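PDB 6TEP: galactokinase from Bifidobacterium longum subsp. infantis, which probably phosphorylates galactose at the expense of ATP, as a magnesium-dependent galactokinase of the GHMP kinase family that binds both the sugar and ADP. Local coordinates for residues 76-81 with 123-128; 105-110 with 143-148; 164-169 with 213-218; 93-98 with 180-185; 72-77 with 89-94. All coordinates share one frame; numbering follows the deposited sequence.

In the fold
From the N terminus, the chain first closes contact 5, a beta hairpin of strands 75-80 and 86-91 with only eleven residues between its segments. Contact 1 starts on the same strand, sharing V76 and R77, and closes on strand 125-131, so the hairpin is joined to the rest of the large mixed sheet. Contact 4 opens where contact 5 ends, sharing D93 and G94, crosses contact 1, and brings the loop before helix 105-116 to the end of helix 165-182. Nested inside contact 4 and crossing contact 1, contact 2 packs helix 105-116 on helix 141-156 beside ADP. Contact 3 crosses contact 4 and ties the start of helix 165-182 to residues 213-218.

Contact 1 of 5, residues 76-81 with 123-128. With ADP (adenosine-5'-diphosphate), chain H.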
# COMPACT_ATOMS: atom_id res chain seq x y z
N VAL A 76 -8.61 24.92 5.41
CA VAL A 76 -8.53 23.47 5.76
C VAL A 76 -7.97 23.31 7.19
O VAL A 76 -6.79 23.58 7.41
CB VAL A 76 -7.76 22.60 4.75
CG1 VAL A 76 -7.86 21.17 5.22
CG2 VAL A 76 -8.24 22.78 3.29
N ARG A 77 -8.80 22.75 8.05
CA ARG A 77 -8.47 22.37 9.45
C ARG A 77 -8.50 20.83 9.52
O ARG A 77 -9.50 20.26 9.14
CB ARG A 77 -9.43 23.02 10.46
CG ARG A 77 -9.38 24.52 10.47
CD ARG A 77 -10.09 25.04 11.62
NE ARG A 77 -11.48 24.80 11.50
CZ ARG A 77 -12.35 25.06 12.41
NH1 ARG A 77 -11.95 25.60 13.54
NH2 ARG A 77 -13.60 24.74 12.23
N VAL A 78 -7.43 20.23 9.99
CA VAL A 78 -7.45 18.77 10.24
C VAL A 78 -6.92 18.46 11.63
O VAL A 78 -5.98 19.09 12.07
CB VAL A 78 -6.68 17.99 9.15
CG1 VAL A 78 -7.38 18.08 7.84
CG2 VAL A 78 -5.24 18.43 8.99
N VAL A 79 -7.45 17.39 12.22
CA VAL A 79 -6.92 16.90 13.50
C VAL A 79 -6.89 15.36 13.42
O VAL A 79 -7.71 14.77 12.64
CB VAL A 79 -7.79 17.40 14.63
CG1 VAL A 79 -9.15 16.74 14.62
CG2 VAL A 79 -7.11 17.26 15.96
N SER A 80 -6.05 14.73 14.22
CA SER A 80 -5.91 13.26 14.21
C SER A 80 -5.81 12.78 15.64
O SER A 80 -5.18 13.46 16.46
CB SER A 80 -4.71 12.85 13.41
OG SER A 80 -4.30 11.54 13.68
N GLY A 81 -6.39 11.62 15.87
CA GLY A 81 -6.27 10.96 17.16
C GLY A 81 -4.84 10.70 17.58
O GLY A 81 -4.66 10.40 18.76
N LYS A 123 -13.95 23.55 -2.25
CA LYS A 123 -13.51 24.60 -1.33
C LYS A 123 -12.81 23.90 -0.15
O LYS A 123 -12.30 22.74 -0.29
CB LYS A 123 -14.72 25.45 -0.91
CG LYS A 123 -15.46 26.09 -2.07
CD LYS A 123 -14.62 26.88 -3.09
CE LYS A 123 -15.47 27.32 -4.27
NZ LYS A 123 -14.67 27.92 -5.35
N GLY A 124 -12.78 24.57 0.98
CA GLY A 124 -12.11 24.08 2.20
C GLY A 124 -12.93 23.02 2.91
O GLY A 124 -14.02 22.47 2.37
N PHE A 125 -12.40 22.59 4.06
CA PHE A 125 -13.08 21.57 4.86
C PHE A 125 -12.42 21.55 6.24
O PHE A 125 -11.24 21.96 6.39
CB PHE A 125 -13.03 20.18 4.18
CG PHE A 125 -11.68 19.54 3.98
CD1 PHE A 125 -10.85 19.82 2.92
CD2 PHE A 125 -11.18 18.66 4.94
CE1 PHE A 125 -9.62 19.21 2.76
CE2 PHE A 125 -9.96 18.01 4.77
CZ PHE A 125 -9.13 18.35 3.71
N ASP A 126 -13.18 20.97 7.15
CA ASP A 126 -12.79 20.49 8.52
C ASP A 126 -12.77 18.98 8.49
O ASP A 126 -13.76 18.41 8.07
CB ASP A 126 -13.75 21.10 9.53
CG ASP A 126 -13.67 22.62 9.64
OD1 ASP A 126 -12.57 23.19 9.45
OD2 ASP A 126 -14.75 23.21 9.94
N ALA A 127 -11.78 18.39 9.12
CA ALA A 127 -11.79 16.92 9.25
C ALA A 127 -11.12 16.49 10.55
O ALA A 127 -10.13 17.14 11.03
CB ALA A 127 -11.18 16.24 8.04
N ALA A 128 -11.60 15.34 11.00
CA ALA A 128 -11.00 14.60 12.14
C ALA A 128 -10.72 13.16 11.68
O ALA A 128 -11.63 12.51 11.14
CB ALA A 128 -11.91 14.58 13.33
PB ADP H . 3.11 4.22 5.67
O1B ADP H . 2.18 4.08 6.86
O2B ADP H . 2.36 4.58 4.43
O3B ADP H . 3.99 2.98 5.48
PA ADP H . 4.26 6.83 5.27
O1A ADP H . 4.10 6.84 3.77
O2A ADP H . 5.52 7.45 5.73
O3A ADP H . 4.16 5.39 5.91
O5' ADP H . 2.97 7.59 5.85
C5' ADP H . 2.91 7.89 7.25
C4' ADP H . 2.74 9.38 7.41
O4' ADP H . 1.41 9.73 6.99
C3' ADP H . 2.85 9.82 8.87
O3' ADP H . 4.18 10.11 9.21
C2' ADP H . 1.96 11.07 8.87
O2' ADP H . 2.66 12.13 8.28
C1' ADP H . 0.84 10.58 7.96
N9 ADP H . -0.19 9.84 8.67
C8 ADP H . -0.66 8.58 8.35
N7 ADP H . -1.63 8.18 9.14
C5 ADP H . -1.87 9.27 9.99
C6 ADP H . -2.77 9.49 11.05
N6 ADP H . -3.68 8.61 11.48
N1 ADP H . -2.74 10.71 11.67
C2 ADP H . -1.85 11.61 11.28
N3 ADP H . -0.91 11.50 10.34
C4 ADP H . -0.99 10.30 9.70
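R77 reaches across to D126 with two nitrogens in a side-on salt bridge: NE lies 2.8 Å from OD1, and NH2 lies 3.0 Å from OD2. The two side chains run side by side; the bend at chi3 (-68°) turns the guanidinium so that its edge meets the acid. Both oxygens lie near the guanidinium plane, yet each is approached from above the carboxylate plane, the two planes standing 60° apart. OD2 of D126 also pairs with R71. A leucine in place of R77 would probably leave D126 with R71 as its remaining arginine partner and let the carboxylate turn more easily. The backbones beneath are parallel neighbours, strand 75-80 joining strand 125-131 in the mixed sheet of the GHMP kinase N-terminal domain, with R77 N bonded to F125 O at 3.1 Å and A127 N to R77 O at 2.9 Å. On the face carrying V76, V78, F125 and A127, CG1 of V76 sits over one face of the F125 ring, 3.6 Å from its centroid, a CH-pi contact. CG1 of V78 comes obliquely to the same ring, 4.0 Å from CE2. V79 CG1, placed between its backbone N and carbonyl carbon (chi1 70°), touches A128 CB at 3.7 Å on the opposite face. Just beyond the paired residues, S80 OG donates to N1 of the ADP adenine at 2.7 Å.

Contact 2 of 5, residues 105-110 with 143-148. With ADP (adenosine-5'-diphosphate), chain H.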
# COMPACT_ATOMS: atom_id res chain seq x y z
N ALA A 105 -0.26 17.83 5.21
CA ALA A 105 0.01 17.91 3.77
C ALA A 105 -0.80 16.81 3.04
O ALA A 105 -1.22 17.03 1.93
CB ALA A 105 1.48 17.77 3.50
N TYR A 106 -1.00 15.65 3.65
CA TYR A 106 -1.67 14.50 2.97
C TYR A 106 -3.12 14.82 2.69
O TYR A 106 -3.52 14.80 1.52
CB TYR A 106 -1.48 13.22 3.76
CG TYR A 106 -0.08 12.72 3.77
CD1 TYR A 106 0.37 11.95 2.73
CD2 TYR A 106 0.81 12.95 4.80
CE1 TYR A 106 1.65 11.42 2.69
CE2 TYR A 106 2.12 12.49 4.75
CZ TYR A 106 2.53 11.62 3.74
OH TYR A 106 3.84 11.21 3.74
N PRO A 107 -3.95 15.21 3.70
CA PRO A 107 -5.34 15.59 3.40
C PRO A 107 -5.47 16.92 2.64
O PRO A 107 -6.26 17.02 1.69
CB PRO A 107 -6.04 15.62 4.77
CG PRO A 107 -4.92 15.80 5.76
CD PRO A 107 -3.71 15.09 5.15
N THR A 108 -4.70 17.94 3.02
CA THR A 108 -4.91 19.23 2.39
C THR A 108 -4.52 19.10 0.91
O THR A 108 -5.26 19.67 0.06
CB THR A 108 -4.06 20.29 3.10
OG1 THR A 108 -4.32 20.24 4.51
CG2 THR A 108 -4.37 21.65 2.54
N GLY A 109 -3.49 18.31 0.59
CA GLY A 109 -2.97 18.18 -0.81
C GLY A 109 -4.01 17.47 -1.68
O GLY A 109 -4.04 17.69 -2.88
N VAL A 110 -4.94 16.75 -1.08
CA VAL A 110 -6.02 16.05 -1.88
C VAL A 110 -7.02 17.09 -2.39
O VAL A 110 -7.33 17.09 -3.63
CB VAL A 110 -6.80 14.98 -1.09
CG1 VAL A 110 -7.98 14.44 -1.88
CG2 VAL A 110 -5.88 13.83 -0.72
N ALA A 143 -1.85 6.13 2.15
CA ALA A 143 -2.99 5.99 1.23
C ALA A 143 -4.32 5.97 1.97
O ALA A 143 -5.31 6.45 1.47
CB ALA A 143 -2.85 4.76 0.38
N ALA A 144 -4.37 5.32 3.14
CA ALA A 144 -5.64 5.27 3.88
C ALA A 144 -6.04 6.73 4.16
O ALA A 144 -7.24 7.03 4.11
CB ALA A 144 -5.47 4.44 5.13
N MET A 145 -5.05 7.57 4.49
CA MET A 145 -5.40 8.99 4.80
C MET A 145 -5.81 9.72 3.50
O MET A 145 -6.80 10.40 3.52
CB MET A 145 -4.18 9.69 5.41
CG MET A 145 -4.35 11.12 5.65
SD MET A 145 -3.32 11.78 6.98
CE MET A 145 -4.16 11.21 8.44
N THR A 146 -5.04 9.63 2.44
CA THR A 146 -5.33 10.42 1.21
C THR A 146 -6.60 9.89 0.55
O THR A 146 -7.39 10.70 0.02
CB THR A 146 -4.18 10.49 0.22
OG1 THR A 146 -3.82 9.14 -0.12
CG2 THR A 146 -3.00 11.25 0.78
N CYS A 147 -6.78 8.57 0.51
CA CYS A 147 -7.97 7.99 -0.19
C CYS A 147 -9.29 8.26 0.59
O CYS A 147 -10.34 8.53 -0.05
CB CYS A 147 -7.75 6.51 -0.54
SG CYS A 147 -6.40 6.29 -1.73
N SER A 148 -9.28 8.11 1.94
CA SER A 148 -10.46 8.45 2.74
C SER A 148 -10.80 9.92 2.47
O SER A 148 -11.96 10.20 2.31
CB SER A 148 -10.19 8.17 4.19
OG SER A 148 -9.12 8.91 4.78
PB ADP H . 3.11 4.22 5.67
O1B ADP H . 2.18 4.08 6.86
O2B ADP H . 2.36 4.58 4.43
O3B ADP H . 3.99 2.98 5.48
PA ADP H . 4.26 6.83 5.27
O1A ADP H . 4.10 6.84 3.77
O2A ADP H . 5.52 7.45 5.73
O3A ADP H . 4.16 5.39 5.91
O5' ADP H . 2.97 7.59 5.85
C5' ADP H . 2.91 7.89 7.25
C4' ADP H . 2.74 9.38 7.41
O4' ADP H . 1.41 9.73 6.99
C3' ADP H . 2.85 9.82 8.87
O3' ADP H . 4.18 10.11 9.21
C2' ADP H . 1.96 11.07 8.87
O2' ADP H . 2.66 12.13 8.28
C1' ADP H . 0.84 10.58 7.96
N9 ADP H . -0.19 9.84 8.67
C8 ADP H . -0.66 8.58 8.35
N7 ADP H . -1.63 8.18 9.14
C5 ADP H . -1.87 9.27 9.99
C6 ADP H . -2.77 9.49 11.05
N6 ADP H . -3.68 8.61 11.48
N1 ADP H . -2.74 10.71 11.67
C2 ADP H . -1.85 11.61 11.28
N3 ADP H . -0.91 11.50 10.34
C4 ADP H . -0.99 10.30 9.70
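M145 SD packs against two neighbouring residues of helix 105-116, lying 3.8 Å from P107 CD and 4.0 Å from Y106 CB. The chain leaves with CG anti to the backbone N (chi1 175°) and bends at chi3, which carries the terminal methyl past these residues to the nucleotide; CE lies 3.4 Å from C5 of the ADP adenine. Next comes T146, whose CA is 5.6 Å from that of P107. Its methyl CG2 meets the Y106 ring at the edge, near the ring plane, and also lies 3.7 Å from Y106 O, a carbonyl whose hydrogen bond comes from S178 OG. One turn along helix 105-116, V110 CG2 rests on the T146 backbone, 3.6 Å from its O. The two helices run in roughly the same direction, 29° apart and 8.6 Å between axes. Y106 in turn approaches the ribose, its CE2 3.6 Å from ADP O2'. The contact is buried and mostly carbon and sulfur, with methyls also set against the Y106 and T146 carbonyl oxygens; no polar bond joins the two segments, so the fit rests on shape. Through M145 CE the packing continues to the adenine, and through the Y106 ring to the ribose oxygens.

Contact 3 of 5, residues 164-169 with 213-218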
# COMPACT_ATOMS: atom_id res chain seq x y z
N SER A 164 -18.25 4.73 -8.61
CA SER A 164 -17.86 3.72 -9.62
C SER A 164 -16.37 3.39 -9.54
O SER A 164 -15.52 4.23 -9.13
CB SER A 164 -18.28 4.21 -11.01
OG SER A 164 -17.33 5.10 -11.51
N ASP A 165 -16.03 2.15 -9.93
CA ASP A 165 -14.62 1.74 -9.91
C ASP A 165 -13.86 2.71 -10.82
O ASP A 165 -12.80 3.20 -10.45
CB ASP A 165 -14.44 0.24 -10.24
CG ASP A 165 -12.99 -0.16 -10.28
OD1 ASP A 165 -12.38 -0.20 -9.13
OD2 ASP A 165 -12.46 -0.38 -11.44
N ALA A 166 -14.35 2.91 -12.05
CA ALA A 166 -13.59 3.74 -13.00
C ALA A 166 -13.48 5.16 -12.47
O ALA A 166 -12.43 5.83 -12.61
CB ALA A 166 -14.26 3.72 -14.38
N GLY A 167 -14.58 5.65 -11.94
CA GLY A 167 -14.59 7.03 -11.43
C GLY A 167 -13.61 7.14 -10.27
O GLY A 167 -12.88 8.19 -10.17
N ARG A 168 -13.40 6.06 -9.49
CA ARG A 168 -12.43 6.17 -8.40
C ARG A 168 -11.00 6.44 -8.87
O ARG A 168 -10.17 6.91 -8.06
CB ARG A 168 -12.51 5.03 -7.40
CG ARG A 168 -13.72 5.15 -6.51
CD ARG A 168 -13.70 4.03 -5.47
NE ARG A 168 -14.88 4.13 -4.60
CZ ARG A 168 -14.98 3.53 -3.41
NH1 ARG A 168 -14.07 2.63 -3.06
NH2 ARG A 168 -16.08 3.67 -2.73
N VAL A 169 -10.67 6.12 -10.11
CA VAL A 169 -9.31 6.38 -10.60
C VAL A 169 -9.02 7.89 -10.54
O VAL A 169 -7.80 8.29 -10.37
CB VAL A 169 -9.08 5.74 -11.99
CG1 VAL A 169 -7.74 6.20 -12.55
CG2 VAL A 169 -9.14 4.22 -11.79
N THR A 213 -7.26 1.63 -19.54
CA THR A 213 -8.45 2.25 -18.91
C THR A 213 -8.71 1.50 -17.60
O THR A 213 -8.17 0.38 -17.41
CB THR A 213 -9.68 2.13 -19.81
OG1 THR A 213 -10.01 0.74 -19.95
CG2 THR A 213 -9.45 2.77 -21.15
N PRO A 214 -9.60 2.01 -16.71
CA PRO A 214 -9.82 1.37 -15.39
C PRO A 214 -10.38 -0.05 -15.54
O PRO A 214 -9.84 -0.91 -14.83
CB PRO A 214 -10.75 2.34 -14.66
CG PRO A 214 -10.33 3.67 -15.28
CD PRO A 214 -10.22 3.34 -16.76
N LEU A 215 -11.29 -0.33 -16.44
CA LEU A 215 -11.88 -1.69 -16.56
C LEU A 215 -10.84 -2.65 -17.14
O LEU A 215 -11.05 -3.84 -16.98
CB LEU A 215 -13.11 -1.66 -17.48
CG LEU A 215 -14.40 -1.26 -16.82
CD1 LEU A 215 -14.20 -0.15 -15.85
CD2 LEU A 215 -15.40 -0.87 -17.88
N GLU A 216 -9.80 -2.17 -17.81
CA GLU A 216 -8.72 -3.00 -18.39
C GLU A 216 -7.64 -3.31 -17.35
O GLU A 216 -6.87 -4.19 -17.60
CB GLU A 216 -8.06 -2.29 -19.58
CG GLU A 216 -8.93 -2.17 -20.78
CD GLU A 216 -8.30 -1.48 -21.97
OE1 GLU A 216 -7.30 -0.61 -21.79
OE2 GLU A 216 -8.85 -1.72 -23.04
N ASN A 217 -7.45 -2.48 -16.31
CA ASN A 217 -6.22 -2.61 -15.50
C ASN A 217 -6.44 -3.30 -14.14
O ASN A 217 -5.43 -3.41 -13.42
CB ASN A 217 -5.40 -1.32 -15.34
CG ASN A 217 -6.04 -0.29 -14.43
OD1 ASN A 217 -7.08 -0.53 -13.86
ND2 ASN A 217 -5.44 0.89 -14.37
N VAL A 218 -7.59 -3.86 -13.86
CA VAL A 218 -7.74 -4.67 -12.64
C VAL A 218 -8.54 -5.93 -12.96
O VAL A 218 -9.43 -5.92 -13.82
CB VAL A 218 -8.43 -3.89 -11.50
CG1 VAL A 218 -7.52 -2.78 -11.02
CG2 VAL A 218 -9.84 -3.44 -11.80
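V169 has CG1 anti to its backbone N (chi1 172°), which leaves CG2 as the branch that reaches across to P214: CG2 lies 3.7 Å from CG and close to CB of the proline ring. D165 adopts a similar first torsion (chi1 177°), carrying its carboxylate toward V218, where OD2 comes within 4.0 Å of CG2. Between these two residues A166 brings the backbones close, its CA 5.1 Å from that of P214. The proline ring lies against the helix here, with its CB 3.6 Å from A166 CA and 3.8 Å from A166 CB. L215 adds a looser touch, its CD1 4.1 Å from the A166 methyl. Across the two segments the proline ring thus meets only carbon atoms, those of A166 and V169, three residues apart and so on one side of the opening turn. The polar groups at the border are served by R197 of helix 190-197, which makes a salt bridge to D165 OD2 and donates to P214 O and N217 OD1. One arginine therefore fastens both segments, and the pull of its charge probably helps fix the rotation of the D165 carboxylate beside V218. On the helix side, S164 OG accepts from G167 N at 2.8 Å. S164 is the N-cap of helix 165-182, and the contact is surface packing between that capped first turn and the short, weakly bonded helical turn at 214-217 that leads into strand 218-222.

Contact 4 of 5, residues 93-98 with 180-185; sequences DGLKAR and NEMAGA
This is a surface contact in the GHMP kinase N-terminal domain, where the irregular loop between strand 86-91 and helix 105-116 lies across the end of helix 165-182. Near its end the helix widens into a pi-type turn at 180-182, and G184, with positive phi, is the first residue to depart from helical backbone angles. Carbonyl groups of this last turn face the loop, and R98 meets two of them. Its backbone N makes a weak bond to E181 O at 3.1 Å, bent to 124° at the hydrogen. Its side-chain NE makes another weak one to M182 O at 3.2 Å, again far from straight. Folding at chi2 (-52°) and chi3 brings the R98 chain back over the turn although the side chain sets out away from it; CD then lies 3.2 Å from E181 O. The guanidinium has G184 CA over one face, 3.6 Å above the plane and toward its rim, so the absence of a side chain on G184 matters: a beta carbon there would clash with CZ. Positive charge close to these carbonyls at the C-terminal end of a helix is probably favourable. The A97 methyl rests against the first of these carbonyls, CB being 3.5 Å from E181 O. M182, the buried member, doubles back at chi2 and chi3 to put its thioether beneath the loop, where W112 and V100 also touch it. Its methyl CE ends 3.9 Å from L95 CD2 and 3.4 Å from K96 O.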
# COMPACT_ATOMS: atom_id res chain seq x y z
N ASP A 93 -6.32 28.78 -1.08
CA ASP A 93 -6.27 29.92 -2.03
C ASP A 93 -4.81 30.30 -2.26
O ASP A 93 -4.18 30.74 -1.34
CB ASP A 93 -7.13 31.07 -1.52
CG ASP A 93 -7.17 32.23 -2.49
OD1 ASP A 93 -7.15 31.97 -3.68
OD2 ASP A 93 -7.25 33.39 -2.02
N GLY A 94 -4.31 30.04 -3.47
CA GLY A 94 -2.94 30.31 -3.89
C GLY A 94 -1.98 29.26 -3.40
O GLY A 94 -0.79 29.49 -3.54
N LEU A 95 -2.46 28.11 -2.86
CA LEU A 95 -1.56 27.13 -2.24
C LEU A 95 -0.76 26.50 -3.35
O LEU A 95 -1.40 26.13 -4.38
CB LEU A 95 -2.40 26.11 -1.50
CG LEU A 95 -1.61 25.10 -0.68
CD1 LEU A 95 -0.79 25.82 0.37
CD2 LEU A 95 -2.53 24.03 -0.10
N LYS A 96 0.54 26.39 -3.18
CA LYS A 96 1.43 25.76 -4.18
C LYS A 96 1.88 24.38 -3.66
O LYS A 96 1.73 24.06 -2.48
CB LYS A 96 2.64 26.63 -4.49
CG LYS A 96 2.37 28.03 -5.05
CD LYS A 96 3.64 28.90 -5.13
CE LYS A 96 4.50 28.87 -3.88
NZ LYS A 96 5.37 30.06 -3.75
N ALA A 97 2.51 23.62 -4.54
CA ALA A 97 3.16 22.33 -4.20
C ALA A 97 4.15 22.58 -3.04
O ALA A 97 4.78 23.66 -3.03
CB ALA A 97 3.83 21.83 -5.43
N ARG A 98 4.17 21.68 -2.07
CA ARG A 98 5.05 21.70 -0.88
C ARG A 98 4.70 22.90 0.02
O ARG A 98 5.54 23.22 0.85
CB ARG A 98 6.53 21.68 -1.30
CG ARG A 98 6.91 20.49 -2.19
CD ARG A 98 6.52 19.11 -1.67
NE ARG A 98 6.92 18.95 -0.28
CZ ARG A 98 8.17 18.81 0.13
NH1 ARG A 98 9.15 18.68 -0.75
NH2 ARG A 98 8.44 18.75 1.42
N ASN A 180 2.72 12.90 -3.66
CA ASN A 180 3.95 13.15 -4.47
C ASN A 180 4.32 14.65 -4.42
O ASN A 180 5.50 14.99 -4.23
CB ASN A 180 3.77 12.78 -5.92
CG ASN A 180 3.94 11.31 -6.23
OD1 ASN A 180 4.65 10.62 -5.54
ND2 ASN A 180 3.35 10.82 -7.30
N GLU A 181 3.34 15.53 -4.61
CA GLU A 181 3.55 16.97 -4.87
C GLU A 181 3.25 17.84 -3.66
O GLU A 181 3.94 18.91 -3.52
CB GLU A 181 2.68 17.40 -6.06
CG GLU A 181 3.20 16.81 -7.36
CD GLU A 181 2.50 17.33 -8.60
OE1 GLU A 181 2.25 18.56 -8.64
OE2 GLU A 181 2.19 16.52 -9.51
N MET A 182 2.35 17.42 -2.78
CA MET A 182 2.13 18.21 -1.52
C MET A 182 3.04 17.71 -0.37
O MET A 182 3.80 18.51 0.21
CB MET A 182 0.67 18.24 -1.06
CG MET A 182 0.40 19.44 -0.13
SD MET A 182 0.95 21.10 -0.64
CE MET A 182 -0.32 21.40 -1.85
N ALA A 183 3.02 16.41 -0.09
CA ALA A 183 3.78 15.82 1.02
C ALA A 183 5.23 15.60 0.60
O ALA A 183 6.09 15.50 1.49
CB ALA A 183 3.13 14.55 1.43
N GLY A 184 5.47 15.45 -0.70
CA GLY A 184 6.83 15.31 -1.23
C GLY A 184 7.34 13.90 -1.10
O GLY A 184 8.53 13.75 -1.03
N ALA A 185 6.44 12.91 -1.03
CA ALA A 185 6.77 11.48 -0.89
C ALA A 185 6.47 10.80 -2.21
O ALA A 185 5.30 10.72 -2.56
CB ALA A 185 5.91 10.87 0.20

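Contact 5 of 5, residues 72-77 with 89-94; sequences EDTKVR and EADLDG
The open end of the beta hairpin formed by strands 75-80 and 86-91 is closed here, where T74 and D91 meet beside the last backbone bonds. V76 and A90 are an antiparallel hydrogen-bonded pair, V76 N to A90 O at 2.8 Å and A90 N to V76 O at 2.9 Å, and L92 N reaches T74 O at 2.8 Å in an almost straight bond (177°). K75 with D91 and R77 with E89 are the non-hydrogen-bonded pairs. T74 OG1, set between its backbone N and carbonyl carbon (chi1 51°), donates to D91 OD1 at 2.6 Å, arriving on the syn side close to the carboxylate plane. The same oxygen accepts from D93 N at 3.0 Å through its anti lone pair, which makes an Asx turn as the strand ends. OD2 of D91 takes a water that is also held by T74 N, so a second link spans the strands. An alanine in place of D91 would probably leave T74 OG1 and D93 N without their shared acceptor and free the turn after the strand to shift. On the other face V76 CG2 packs on L92 CG at 3.6 Å, with T108 and A111 of helix 105-116 touching L92. The K75 chain crosses that of E89 at a slant, CE 3.2 Å from E89 OE1, while K75 NZ stays 4.4 Å from E89 OE1, beyond a salt bridge. The chemistry is thus uneven: attraction between K75 and E89 is probably only loose, whereas the D91 carboxylate, with two donors on one oxygen and water on the other, is probably held in a fixed orientation.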
# COMPACT_ATOMS: atom_id res chain seq x y z
N GLU A 72 -17.34 26.88 3.26
CA GLU A 72 -17.68 27.76 2.10
C GLU A 72 -16.43 28.58 1.79
O GLU A 72 -16.27 29.02 0.62
CB GLU A 72 -18.95 28.55 2.43
CG GLU A 72 -20.23 27.65 2.65
CD GLU A 72 -21.45 28.54 2.90
OE1 GLU A 72 -21.21 29.72 3.02
OE2 GLU A 72 -22.62 28.05 3.00
N ASP A 73 -15.55 28.75 2.77
CA ASP A 73 -14.22 29.33 2.56
C ASP A 73 -13.22 28.25 2.10
O ASP A 73 -13.63 27.06 1.84
CB ASP A 73 -13.83 30.17 3.78
CG ASP A 73 -13.56 29.37 5.02
OD1 ASP A 73 -13.20 28.17 4.83
OD2 ASP A 73 -13.66 29.93 6.12
N THR A 74 -11.96 28.69 1.91
CA THR A 74 -10.84 27.86 1.42
C THR A 74 -9.92 27.42 2.57
O THR A 74 -8.80 26.88 2.26
CB THR A 74 -10.06 28.58 0.32
OG1 THR A 74 -9.71 29.90 0.77
CG2 THR A 74 -10.91 28.65 -0.94
N LYS A 75 -10.39 27.50 3.83
CA LYS A 75 -9.63 27.07 5.02
C LYS A 75 -9.73 25.55 5.09
O LYS A 75 -10.83 25.02 4.91
CB LYS A 75 -10.15 27.70 6.33
CG LYS A 75 -9.62 29.12 6.62
CD LYS A 75 -9.97 29.73 7.98
CE LYS A 75 -9.10 30.91 8.35
NZ LYS A 75 -9.88 32.09 8.80
N VAL A 76 -8.61 24.92 5.41
CA VAL A 76 -8.53 23.47 5.76
C VAL A 76 -7.97 23.31 7.19
O VAL A 76 -6.79 23.58 7.41
CB VAL A 76 -7.76 22.60 4.75
CG1 VAL A 76 -7.86 21.17 5.22
CG2 VAL A 76 -8.24 22.78 3.29
N ARG A 77 -8.80 22.75 8.05
CA ARG A 77 -8.47 22.37 9.45
C ARG A 77 -8.50 20.83 9.52
O ARG A 77 -9.50 20.26 9.14
CB ARG A 77 -9.43 23.02 10.46
CG ARG A 77 -9.38 24.52 10.47
CD ARG A 77 -10.09 25.04 11.62
NE ARG A 77 -11.48 24.80 11.50
CZ ARG A 77 -12.35 25.06 12.41
NH1 ARG A 77 -11.95 25.60 13.54
NH2 ARG A 77 -13.60 24.74 12.23
N GLU A 89 -3.88 23.94 10.42
CA GLU A 89 -4.74 24.81 9.55
C GLU A 89 -3.92 25.30 8.36
O GLU A 89 -2.80 25.66 8.56
CB GLU A 89 -5.32 26.00 10.33
CG GLU A 89 -6.25 26.90 9.48
CD GLU A 89 -6.82 28.13 10.19
OE1 GLU A 89 -6.63 29.30 9.66
OE2 GLU A 89 -7.51 27.91 11.26
N ALA A 90 -4.51 25.27 7.14
CA ALA A 90 -3.87 25.79 5.91
C ALA A 90 -4.97 26.50 5.13
O ALA A 90 -6.16 26.37 5.51
CB ALA A 90 -3.21 24.69 5.07
N ASP A 91 -4.58 27.17 4.06
CA ASP A 91 -5.57 27.76 3.14
C ASP A 91 -5.27 27.29 1.72
O ASP A 91 -4.10 27.40 1.31
CB ASP A 91 -5.63 29.27 3.27
CG ASP A 91 -6.98 29.79 2.84
OD1 ASP A 91 -7.32 29.59 1.63
OD2 ASP A 91 -7.64 30.47 3.71
N LEU A 92 -6.31 26.86 1.01
CA LEU A 92 -6.18 26.39 -0.40
C LEU A 92 -5.97 27.52 -1.40
O LEU A 92 -5.38 27.22 -2.40
CB LEU A 92 -7.39 25.54 -0.77
CG LEU A 92 -7.55 24.28 0.04
CD1 LEU A 92 -8.95 23.74 -0.19
CD2 LEU A 92 -6.48 23.24 -0.37
N ASP A 93 -6.32 28.78 -1.08
CA ASP A 93 -6.27 29.92 -2.03
C ASP A 93 -4.81 30.30 -2.26
O ASP A 93 -4.18 30.74 -1.34
CB ASP A 93 -7.13 31.07 -1.52
CG ASP A 93 -7.17 32.23 -2.49
OD1 ASP A 93 -7.15 31.97 -3.68
OD2 ASP A 93 -7.25 33.39 -2.02
N GLY A 94 -4.31 30.04 -3.47
CA GLY A 94 -2.94 30.31 -3.89
C GLY A 94 -1.98 29.26 -3.40
O GLY A 94 -0.79 29.49 -3.54
O HOH W 1 -10.55 31.18 3.43